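Positive phenol-degradative gene regulator (Ralstonia sp. E2, PDB 5FRY) senses phenolic compounds through this N-terminal domain and activates transcription of phenol-degradation genes, probably as an ATP-dependent enhancer-binding protein. Local coordinates at residues Y157-G160 against Y161-L165. Sequence-based numbering, arbitrary orientation.
Sequences YATG and YTSAL. With ERH (3,4-dimethylphenol), chain D.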
ATOM      1  N   TYR A 157       8.556  -2.555 -10.296  1.00 26.66           N
ATOM      2  CA  TYR A 157       7.325  -3.003 -10.921  1.00 28.30           C
ATOM      3  C   TYR A 157       7.524  -3.216 -12.419  1.00 29.21           C
ATOM      4  O   TYR A 157       7.153  -4.285 -12.947  1.00 27.51           O
ATOM      5  CB  TYR A 157       6.203  -2.011 -10.644  1.00 26.43           C
ATOM      6  CG  TYR A 157       4.892  -2.396 -11.290  1.00 25.24           C
ATOM      7  CD1 TYR A 157       4.718  -2.284 -12.679  1.00 28.15           C
ATOM      8  CD2 TYR A 157       3.845  -2.912 -10.529  1.00 27.22           C
ATOM      9  CE1 TYR A 157       3.538  -2.652 -13.283  1.00 26.39           C
ATOM     10  CE2 TYR A 157       2.649  -3.272 -11.125  1.00 21.92           C
ATOM     11  CZ  TYR A 157       2.503  -3.127 -12.503  1.00 31.02           C
ATOM     12  OH  TYR A 157       1.319  -3.462 -13.124  1.00 28.69           O
ATOM     13  N   ALA A 158       8.121  -2.226 -13.094  1.00 28.17           N
ATOM     14  CA  ALA A 158       8.394  -2.311 -14.535  1.00 31.29           C
ATOM     15  C   ALA A 158       9.270  -3.510 -14.850  1.00 27.99           C
ATOM     16  O   ALA A 158       9.002  -4.266 -15.791  1.00 27.77           O
ATOM     17  CB  ALA A 158       9.052  -1.047 -15.053  1.00 26.29           C
ATOM     18  N   THR A 159      10.328  -3.671 -14.069  1.00 27.32           N
ATOM     19  CA  THR A 159      11.237  -4.795 -14.209  1.00 26.14           C
ATOM     20  C   THR A 159      10.507  -6.136 -14.060  1.00 29.19           C
ATOM     21  O   THR A 159      10.619  -7.031 -14.929  1.00 26.15           O
ATOM     22  CB  THR A 159      12.373  -4.678 -13.173  1.00 29.55           C
ATOM     23  OG1 THR A 159      13.071  -3.442 -13.391  1.00 30.94           O
ATOM     24  CG2 THR A 159      13.338  -5.830 -13.274  1.00 31.89           C
ATOM     25  N   GLY A 160       9.736  -6.254 -12.982  1.00 26.78           N
ATOM     26  CA  GLY A 160       9.109  -7.508 -12.598  1.00 25.91           C
ATOM     27  C   GLY A 160       8.087  -7.943 -13.619  1.00 29.22           C
ATOM     28  O   GLY A 160       8.099  -9.092 -14.059  1.00 27.71           O
ATOM     29  N   TYR A 161       7.239  -7.007 -14.016  1.00 22.92           N
ATOM     30  CA  TYR A 161       6.191  -7.250 -14.999  1.00 25.42           C
ATOM     31  C   TYR A 161       6.789  -7.640 -16.340  1.00 29.18           C
ATOM     32  O   TYR A 161       6.424  -8.658 -16.901  1.00 29.32           O
ATOM     33  CB  TYR A 161       5.307  -6.011 -15.167  1.00 26.04           C
ATOM     34  CG  TYR A 161       4.213  -6.189 -16.208  1.00 27.21           C
ATOM     35  CD1 TYR A 161       4.488  -6.055 -17.571  1.00 28.98           C
ATOM     36  CD2 TYR A 161       2.915  -6.504 -15.831  1.00 27.00           C
ATOM     37  CE1 TYR A 161       3.497  -6.239 -18.528  1.00 26.89           C
ATOM     38  CE2 TYR A 161       1.920  -6.671 -16.776  1.00 30.37           C
ATOM     39  CZ  TYR A 161       2.215  -6.534 -18.121  1.00 33.71           C
ATOM     40  OH  TYR A 161       1.213  -6.700 -19.051  1.00 36.05           O
ATOM     41  N   THR A 162       7.713  -6.824 -16.847  1.00 28.92           N
ATOM     42  CA  THR A 162       8.284  -7.088 -18.167  1.00 27.27           C
ATOM     43  C   THR A 162       9.041  -8.392 -18.143  1.00 27.87           C
ATOM     44  O   THR A 162       8.960  -9.198 -19.074  1.00 31.12           O
ATOM     45  CB  THR A 162       9.219  -5.962 -18.606  1.00 31.47           C
ATOM     46  OG1 THR A 162       8.565  -4.701 -18.385  1.00 32.59           O
ATOM     47  CG2 THR A 162       9.618  -6.131 -20.105  1.00 28.54           C
ATOM     48  N   SER A 163       9.803  -8.596 -17.086  1.00 26.94           N
ATOM     49  CA  SER A 163      10.546  -9.849 -16.938  1.00 24.35           C
ATOM     50  C   SER A 163       9.634 -11.068 -16.938  1.00 31.49           C
ATOM     51  O   SER A 163       9.951 -12.059 -17.584  1.00 28.77           O
ATOM     52  CB  SER A 163      11.389  -9.832 -15.672  1.00 30.21           C
ATOM     53  OG  SER A 163      12.447  -8.904 -15.814  1.00 27.63           O
ATOM     54  N   ALA A 164       8.504 -11.004 -16.237  1.00 30.65           N
ATOM     55  CA  ALA A 164       7.635 -12.181 -16.155  1.00 25.91           C
ATOM     56  C   ALA A 164       6.974 -12.445 -17.502  1.00 30.79           C
ATOM     57  O   ALA A 164       6.817 -13.599 -17.941  1.00 29.79           O
ATOM     58  CB  ALA A 164       6.601 -11.986 -15.055  1.00 26.66           C
ATOM     59  N   LEU A 165       6.643 -11.360 -18.179  1.00 29.05           N
ATOM     60  CA  LEU A 165       6.051 -11.402 -19.495  1.00 27.91           C
ATOM     61  C   LEU A 165       7.042 -11.995 -20.508  1.00 31.29           C
ATOM     62  O   LEU A 165       6.643 -12.788 -21.354  1.00 34.36           O
ATOM     63  CB  LEU A 165       5.609  -9.990 -19.918  1.00 27.79           C
ATOM     64  CG  LEU A 165       5.177  -9.824 -21.377  1.00 36.97           C
ATOM     65  CD1 LEU A 165       3.889 -10.578 -21.653  1.00 36.37           C
ATOM     66  CD2 LEU A 165       5.013  -8.342 -21.724  1.00 31.35           C
TER
HETATM   67  O01 ERH D1209       4.926   1.511 -14.973  1.00 33.33           O
HETATM   68  C02 ERH D1209       6.578   0.374 -18.176  1.00 38.02           C
HETATM   69  C03 ERH D1209       5.816  -1.593 -16.875  1.00 39.04           C
HETATM   70  C04 ERH D1209       6.478  -0.967 -18.083  1.00 40.55           C
HETATM   71  C05 ERH D1209       6.028   1.253 -17.074  1.00 34.71           C
HETATM   72  C06 ERH D1209       5.326  -0.811 -15.893  1.00 37.10           C
HETATM   73  C07 ERH D1209       5.438   0.694 -15.999  1.00 37.84           C
HETATM   74  C08 ERH D1209       7.240   1.002 -19.384  1.00 40.86           C
HETATM   75  C09 ERH D1209       5.704  -3.099 -16.769  1.00 38.61           C
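The carbonyl oxygen Ala158 O is gripped twice by Thr162: the backbone N comes in at 3.1 Å and the hydroxyl OG1 at 2.7 Å, from opposite faces of the carbonyl plane. OG1 can bend back onto the helix because it stands beside its own backbone N (chi1 -48°), and Tyr172 OH is its second hydrogen-bond partner. The same double grip recurs one residue on, where Ser163 N and OG both reach Thr159 O at 2.8 Å, the hydroxyl lying above the carbonyl plane; Ser163 OG also bonds Ile170 N, tying the helix to strand 170-176. Thr159 OG1 hydrogen-bonds Tyr205 OH and that strand's Tyr172 N.

The ligand side differs. In Tyr157 and Tyr161, CG anti to the backbone N (chi1 179° in both) swings both rings out from the helix on the same side, slanting the same way; the four-residue step sets them one turn apart, with Tyr157 CE1 4.2 Å from Tyr161 CB. Asp78 receives the hydroxyl of Tyr157, and Met94 O pairs with that of Tyr161. The bound dimethylphenol puts C06 at the edge of the Tyr157 ring, 3.6 Å from CD1, while its methyl C09 sits 3.3 Å from Tyr161 CD1. Ala158 CB, 3.8 Å from ligand C03, adds a small apolar contact. Helix 152-166, within the V4R region, thus forms one wall of the phenol pocket of this sensory domain.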